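Local atomic coordinates of 2,3-dehydroadipyl-CoA hydratase (Escherichia coli, PDB entry 4FZW), a protein that catalyses the reversible hydration of 2,3-dehydroadipyl-CoA to 3-hydroxyadipyl-CoA, a step in the degradation of phenylacetate. Residues L205-Q210 against F231-A236; Q13-L18 against K196-S201; N39-A44 against K96-A101. All coordinates share one frame; numbering follows the deposited sequence.

Contact 1: L205-Q210 against F231-A236; sequences LQAAKQ and FTLLAA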
# COMPACT_ATOMS: atom_id res chain seq x y z
N LEU B 205 -14.44 7.31 21.39
CA LEU B 205 -13.95 8.41 20.57
C LEU B 205 -12.53 8.09 20.09
O LEU B 205 -12.21 8.25 18.91
CB LEU B 205 -14.01 9.75 21.31
CG LEU B 205 -15.42 10.38 21.53
CD1 LEU B 205 -15.37 11.63 22.40
CD2 LEU B 205 -16.09 10.70 20.22
N GLN B 206 -11.69 7.62 21.00
CA GLN B 206 -10.32 7.29 20.66
C GLN B 206 -10.23 6.13 19.68
O GLN B 206 -9.49 6.21 18.69
CB GLN B 206 -9.51 7.04 21.92
CG GLN B 206 -9.34 8.32 22.72
CD GLN B 206 -8.87 8.12 24.15
OE1 GLN B 206 -9.19 7.14 24.81
NE2 GLN B 206 -8.12 9.09 24.65
N ALA B 207 -11.00 5.08 19.94
CA ALA B 207 -11.10 3.93 19.03
C ALA B 207 -11.54 4.35 17.62
O ALA B 207 -10.90 3.99 16.63
CB ALA B 207 -12.06 2.88 19.58
N ALA B 208 -12.65 5.07 17.53
CA ALA B 208 -13.24 5.41 16.25
C ALA B 208 -12.30 6.32 15.46
O ALA B 208 -12.16 6.17 14.24
CB ALA B 208 -14.57 6.10 16.45
N LYS B 209 -11.67 7.26 16.17
CA LYS B 209 -10.73 8.16 15.52
C LYS B 209 -9.57 7.39 14.90
O LYS B 209 -9.19 7.63 13.75
CB LYS B 209 -10.19 9.22 16.49
CG LYS B 209 -9.49 10.36 15.76
CD LYS B 209 -8.68 11.26 16.70
CE LYS B 209 -7.70 12.07 15.87
NZ LYS B 209 -7.21 13.30 16.54
N GLN B 210 -9.03 6.45 15.67
CA GLN B 210 -7.89 5.65 15.24
C GLN B 210 -8.21 4.90 13.95
O GLN B 210 -7.43 4.91 13.01
CB GLN B 210 -7.46 4.71 16.35
CG GLN B 210 -6.20 3.88 16.00
CD GLN B 210 -4.98 4.75 15.68
OE1 GLN B 210 -5.03 5.98 15.77
NE2 GLN B 210 -3.88 4.09 15.31
N PHE B 231 -13.05 -2.27 17.08
CA PHE B 231 -14.42 -2.50 17.50
C PHE B 231 -14.44 -3.50 18.66
O PHE B 231 -14.99 -3.24 19.73
CB PHE B 231 -15.23 -3.02 16.32
CG PHE B 231 -16.64 -3.36 16.66
CD1 PHE B 231 -17.65 -2.40 16.55
CD2 PHE B 231 -16.96 -4.65 17.08
CE1 PHE B 231 -18.97 -2.71 16.88
CE2 PHE B 231 -18.29 -4.97 17.40
CZ PHE B 231 -19.30 -3.99 17.29
N THR B 232 -13.82 -4.65 18.45
CA THR B 232 -13.77 -5.69 19.48
C THR B 232 -13.20 -5.13 20.78
O THR B 232 -13.66 -5.44 21.88
CB THR B 232 -12.94 -6.90 19.00
OG1 THR B 232 -13.50 -7.39 17.77
CG2 THR B 232 -12.97 -8.01 20.05
N LEU B 233 -12.18 -4.29 20.65
CA LEU B 233 -11.58 -3.63 21.80
C LEU B 233 -12.64 -3.00 22.69
O LEU B 233 -12.64 -3.17 23.90
CB LEU B 233 -10.60 -2.56 21.30
CG LEU B 233 -9.86 -1.68 22.30
CD1 LEU B 233 -8.37 -1.88 22.14
CD2 LEU B 233 -10.23 -0.21 22.07
N LEU B 234 -13.56 -2.26 22.07
CA LEU B 234 -14.60 -1.56 22.81
C LEU B 234 -15.53 -2.58 23.46
O LEU B 234 -16.06 -2.33 24.54
CB LEU B 234 -15.37 -0.58 21.91
CG LEU B 234 -14.69 0.58 21.18
CD1 LEU B 234 -15.60 1.15 20.09
CD2 LEU B 234 -14.24 1.67 22.14
N ALA B 235 -15.72 -3.73 22.81
CA ALA B 235 -16.57 -4.77 23.37
C ALA B 235 -16.07 -5.23 24.75
O ALA B 235 -16.83 -5.78 25.55
CB ALA B 235 -16.67 -5.95 22.41
N ALA B 236 -14.80 -4.97 25.03
CA ALA B 236 -14.17 -5.37 26.28
C ALA B 236 -14.22 -4.28 27.34
O ALA B 236 -13.72 -4.47 28.45
CB ALA B 236 -12.73 -5.79 26.04

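Contact 2: Q13-L18 against K196-S201; sequences QRVLLL and KMARHS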
# COMPACT_ATOMS: atom_id res chain seq x y z
N GLN B 13 -15.88 22.18 30.21
CA GLN B 13 -16.12 20.77 30.51
C GLN B 13 -15.00 19.86 29.99
O GLN B 13 -13.83 20.02 30.37
CB GLN B 13 -17.46 20.33 29.92
CG GLN B 13 -18.67 20.99 30.55
CD GLN B 13 -18.77 20.72 32.04
OE1 GLN B 13 -18.51 19.60 32.49
NE2 GLN B 13 -19.15 21.74 32.81
N ARG B 14 -15.36 18.91 29.14
CA ARG B 14 -14.41 17.97 28.59
C ARG B 14 -13.94 18.44 27.21
O ARG B 14 -13.35 17.67 26.45
CB ARG B 14 -15.08 16.61 28.48
CG ARG B 14 -15.97 16.30 29.68
CD ARG B 14 -16.37 14.85 29.70
NE ARG B 14 -15.22 14.02 29.33
CZ ARG B 14 -14.29 13.60 30.19
NH1 ARG B 14 -14.39 13.91 31.48
NH2 ARG B 14 -13.28 12.86 29.75
N VAL B 15 -14.22 19.69 26.88
CA VAL B 15 -13.71 20.28 25.64
C VAL B 15 -12.66 21.33 25.93
O VAL B 15 -12.89 22.23 26.73
CB VAL B 15 -14.83 20.88 24.74
CG1 VAL B 15 -14.23 21.38 23.46
CG2 VAL B 15 -15.89 19.83 24.44
N LEU B 16 -11.51 21.19 25.29
CA LEU B 16 -10.42 22.13 25.43
C LEU B 16 -10.39 23.09 24.23
O LEU B 16 -10.62 22.68 23.09
CB LEU B 16 -9.09 21.38 25.57
CG LEU B 16 -7.81 22.21 25.71
CD1 LEU B 16 -7.75 22.91 27.07
CD2 LEU B 16 -6.58 21.30 25.50
N LEU B 17 -10.15 24.36 24.50
CA LEU B 17 -10.10 25.37 23.45
C LEU B 17 -8.74 26.07 23.36
O LEU B 17 -8.23 26.62 24.34
CB LEU B 17 -11.20 26.42 23.63
CG LEU B 17 -11.33 27.48 22.52
CD1 LEU B 17 -11.57 26.86 21.14
CD2 LEU B 17 -12.44 28.49 22.85
N LEU B 18 -8.17 26.03 22.17
CA LEU B 18 -6.89 26.65 21.90
C LEU B 18 -7.09 27.74 20.86
O LEU B 18 -7.45 27.45 19.71
CB LEU B 18 -5.87 25.61 21.43
CG LEU B 18 -5.67 24.44 22.40
CD1 LEU B 18 -4.75 23.38 21.83
CD2 LEU B 18 -5.17 24.92 23.77
N LYS B 196 -21.10 17.85 21.94
CA LYS B 196 -21.84 16.69 21.52
C LYS B 196 -20.92 15.47 21.39
O LYS B 196 -21.26 14.36 21.82
CB LYS B 196 -22.55 16.98 20.19
CG LYS B 196 -23.00 15.73 19.47
CD LYS B 196 -24.45 15.83 19.06
CE LYS B 196 -24.65 16.89 18.01
NZ LYS B 196 -26.07 16.95 17.57
N MET B 197 -19.74 15.66 20.81
CA MET B 197 -18.81 14.54 20.74
C MET B 197 -18.37 14.11 22.15
O MET B 197 -18.54 12.95 22.51
CB MET B 197 -17.65 14.83 19.78
CG MET B 197 -18.11 14.97 18.33
SD MET B 197 -16.75 15.41 17.26
CE MET B 197 -15.58 15.88 18.53
N ALA B 198 -17.88 15.07 22.93
CA ALA B 198 -17.45 14.86 24.32
C ALA B 198 -18.49 14.19 25.23
O ALA B 198 -18.23 13.88 26.39
CB ALA B 198 -17.05 16.20 24.93
N ARG B 199 -19.68 13.97 24.69
CA ARG B 199 -20.74 13.39 25.48
C ARG B 199 -20.67 11.88 25.39
O ARG B 199 -21.23 11.15 26.22
CB ARG B 199 -22.08 13.96 24.98
CG ARG B 199 -23.30 13.14 25.29
CD ARG B 199 -24.51 14.05 25.41
NE ARG B 199 -24.66 14.95 24.27
CZ ARG B 199 -25.78 15.62 24.01
NH1 ARG B 199 -26.83 15.47 24.80
NH2 ARG B 199 -25.86 16.43 22.96
N HIS B 200 -19.94 11.41 24.39
CA HIS B 200 -19.77 9.98 24.15
C HIS B 200 -18.52 9.42 24.86
O HIS B 200 -17.68 10.16 25.37
CB HIS B 200 -19.68 9.72 22.65
CG HIS B 200 -20.81 10.35 21.88
ND1 HIS B 200 -22.10 10.36 22.35
CD2 HIS B 200 -20.82 10.98 20.69
CE1 HIS B 200 -22.88 10.97 21.46
NE2 HIS B 200 -22.12 11.36 20.45
N SER B 201 -18.43 8.09 24.89
CA SER B 201 -17.35 7.36 25.58
C SER B 201 -15.94 7.76 25.11
O SER B 201 -15.60 7.60 23.94
CB SER B 201 -17.56 5.86 25.43
OG SER B 201 -16.33 5.16 25.53
O HOH W 1 -16.16 11.84 26.97

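Contact 3: N39-A44 against K96-A101; sequences NELEAA and KPLIAA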
# COMPACT_ATOMS: atom_id res chain seq x y z
N ASN B 39 2.61 21.08 22.86
CA ASN B 39 2.67 20.73 24.28
C ASN B 39 1.29 20.67 24.88
O ASN B 39 1.00 19.80 25.70
CB ASN B 39 3.61 21.65 25.08
CG ASN B 39 5.06 21.50 24.68
OD1 ASN B 39 5.48 20.44 24.24
ND2 ASN B 39 5.83 22.58 24.80
N GLU B 40 0.43 21.60 24.45
CA GLU B 40 -0.96 21.66 24.89
C GLU B 40 -1.71 20.36 24.55
O GLU B 40 -2.32 19.73 25.42
CB GLU B 40 -1.67 22.87 24.26
CG GLU B 40 -1.20 24.26 24.71
CD GLU B 40 -1.38 24.49 26.20
OE1 GLU B 40 -2.11 23.72 26.87
OE2 GLU B 40 -0.77 25.46 26.69
N LEU B 41 -1.67 19.97 23.28
CA LEU B 41 -2.34 18.75 22.84
C LEU B 41 -1.75 17.48 23.44
O LEU B 41 -2.49 16.55 23.76
CB LEU B 41 -2.30 18.64 21.32
CG LEU B 41 -3.04 19.70 20.53
CD1 LEU B 41 -2.79 19.48 19.05
CD2 LEU B 41 -4.54 19.70 20.88
N GLU B 42 -0.43 17.41 23.56
CA GLU B 42 0.16 16.27 24.24
C GLU B 42 -0.32 16.21 25.69
O GLU B 42 -0.83 15.18 26.13
CB GLU B 42 1.69 16.22 24.06
CG GLU B 42 2.06 15.79 22.61
CD GLU B 42 3.55 15.70 22.32
OE1 GLU B 42 4.37 16.15 23.15
OE2 GLU B 42 3.88 15.19 21.23
N ALA B 43 -0.26 17.33 26.41
CA ALA B 43 -0.78 17.36 27.77
C ALA B 43 -2.25 16.94 27.84
O ALA B 43 -2.64 16.17 28.71
CB ALA B 43 -0.58 18.73 28.41
N ALA B 44 -3.06 17.42 26.89
CA ALA B 44 -4.46 17.02 26.76
C ALA B 44 -4.66 15.54 26.41
O ALA B 44 -5.66 14.92 26.79
CB ALA B 44 -5.15 17.89 25.72
N LYS B 96 -7.14 12.28 20.41
CA LYS B 96 -8.53 12.68 20.64
C LYS B 96 -9.10 13.54 19.51
O LYS B 96 -8.35 14.16 18.75
CB LYS B 96 -8.69 13.38 21.98
CG LYS B 96 -8.34 12.50 23.18
CD LYS B 96 -8.38 13.29 24.48
CE LYS B 96 -7.70 12.49 25.59
NZ LYS B 96 -7.83 13.14 26.94
N PRO B 97 -10.43 13.56 19.38
CA PRO B 97 -11.08 14.38 18.34
C PRO B 97 -10.61 15.83 18.35
O PRO B 97 -10.50 16.47 19.39
CB PRO B 97 -12.56 14.28 18.70
CG PRO B 97 -12.66 12.87 19.25
CD PRO B 97 -11.39 12.66 20.05
N LEU B 98 -10.33 16.35 17.16
CA LEU B 98 -9.74 17.66 17.02
C LEU B 98 -10.52 18.42 15.96
O LEU B 98 -10.54 18.05 14.78
CB LEU B 98 -8.26 17.54 16.63
CG LEU B 98 -7.36 18.77 16.59
CD1 LEU B 98 -7.33 19.51 17.91
CD2 LEU B 98 -5.96 18.35 16.17
N ILE B 99 -11.16 19.49 16.40
CA ILE B 99 -11.99 20.31 15.53
C ILE B 99 -11.34 21.68 15.29
O ILE B 99 -10.90 22.36 16.23
CB ILE B 99 -13.44 20.44 16.08
CG1 ILE B 99 -14.09 19.05 16.17
CG2 ILE B 99 -14.26 21.33 15.18
CD1 ILE B 99 -15.25 18.96 17.17
N ALA B 100 -11.24 22.06 14.02
CA ALA B 100 -10.74 23.37 13.66
C ALA B 100 -11.94 24.26 13.39
O ALA B 100 -12.74 23.96 12.50
CB ALA B 100 -9.87 23.28 12.42
N ALA B 101 -12.09 25.34 14.15
CA ALA B 101 -13.12 26.34 13.89
C ALA B 101 -12.47 27.49 13.18
O ALA B 101 -11.75 28.28 13.79
CB ALA B 101 -13.72 26.82 15.19

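Contact 1: L205-Q210 against F231-A236
A207 and L234 carry most of this small, wholly apolar contact. The single methyl of A207, CB, meets the fork of the L234 side chain: it lies 3.6 Å from L234 CD2, 3.8 Å from L234 CG and 4.0 Å from L234 CD1, so the whole branch point is touched rather than one tip. L234 brings its fork there because CG stands anti to its own carbonyl carbon (chi1 -60°), beside the backbone N. L233 makes a looser second touch, with its CD2 4.4 Å from A207 CB. A short residue suits position 207, since its backbone comes close to the other helix: the nearest pair of CA atoms, those of A207 and F231, are 7.4 Å apart. Leucines on the facing helix supply the length that the alanine lacks.

The two segments belong to helices 202-214 and 220-235, consecutive helices joined by a short linker that run in roughly opposite directions. In the crotonase family these lie in the C-terminal helical region, which packs against neighbouring subunits and so helps build the oligomer. Consistent with this, L234 also meets M138 of a second subunit, and L233 packs on T232 of a third.

The polar bonds of helix 202-214 are made elsewhere than at this contact: K209 carries its ammonium group to D118, with which it forms a salt bridge, and to the carbonyl oxygen of F94, to which it is hydrogen-bonded.

Contact 2: Q13-L18 against K196-S201
A198 rests its methyl against both R14 and V15. A198 CB lies 3.8 Å from V15 CG2 and 4.1 Å from R14 CB, and an alanine suits the place, its one methyl reaching both neighbours at van der Waals distance. V15 presents CG2 while its other branch, CG1, is anti to the backbone N (chi1 -177°). R14 adds a second touch with the aliphatic part of its chain, R14 CD resting 3.9 Å from A198 O.

A water bridges the polar atoms next to this apolar core. It donates to A198 O at 3.0 Å and to H200 O at 2.8 Å, and accepts a weak bond from R14 NE at 3.3 Å. The polar end of R14 is linked to 196-201 through this water, and weakly; its firmer partners are in the loop ahead of strand 52-56, where NE bonds to S51 OG and NH2 to T48 O. A bend at chi3 (41°) turns the guanidinium from the line of the chain, and A198 O lies at its edge, near its plane.

Further out, a type I beta turn from M197 to H200 places A198 and brings its carbonyl and that of H200 to the same water; H200 N closes it on M197 O at 2.8 Å. One face of the H200 imidazole lies over K196 O, and its NE2 bonds to S162 O of a second subunit. S201 follows as the N-cap of helix 202-214, OG receiving A204 N.

The contact therefore joins the tight turn of the beta hairpin 7-12/15-20 to the link between helices 186-197 and 202-214, where the beta core of the crotonase fold passes into its C-terminal helices.

Contact 3: N39-A44 against K96-A101
A44 and L98 give up the most surface here, closely followed by L41, and K96 supplies the polar link. L41 and L98 meet through one methyl each: L41 CD2 lies 4.1 Å from L98 CD1, and the two side chains cross at about a right angle. L98 reaches out from its strand with CG anti to the backbone N (chi1 -172°). Branched leucines suit both positions, filling the buried layer between helix and sheet.

A44 takes part through its backbone. Its carbonyl oxygen accepts a hydrogen bond from K96 NZ at 2.8 Å, and the donor lies nearly along the C=O axis (angle at O 163°). The extended lysine chain delivers NZ end first. A44 stands near the C-terminal end of helix 31-46, where carbonyls run short of amide donors and the helix dipole probably adds to the attraction for a cation. The same ammonium group is held at least as firmly by I50 O, so it ties the helix end to the segment that follows it. With an alanine here in place of K96, the carbonyls of A44 and I50 would probably lose their shared donor, and the helix end would be less firmly held. The small methyl of A44 suits a buried site, packing on L16 and I50.

Helix 31-46 thus lies over the central sheet of the crotonase core: L41 also touches L18 of strand 15-20 and C53 of strand 52-56, L98 rests on C53 and I55, and on the other side of strand 98-102, I99 packs against A194 and M197 of helix 186-197.

Overall arrangement
From the N terminus the chain passes through strand 15-20 and turns into helix 31-46; contact 3 closes the first loop, when residues 96-101 come back to that helix. Contact 2 closes a far longer loop, 196-201 returning to 13-18, and contact 3 is nested inside it. Contact 1 follows in series, closing a short loop within the C-terminal helices. Contacts 2 and 3 share the central sheet, with helix 31-46 on one face and helix 186-197 on the other. K209 NZ probably bonds K96 O, and L205 leans on M197, so the helical pair of contact 1 is joined to the core through both other contacts.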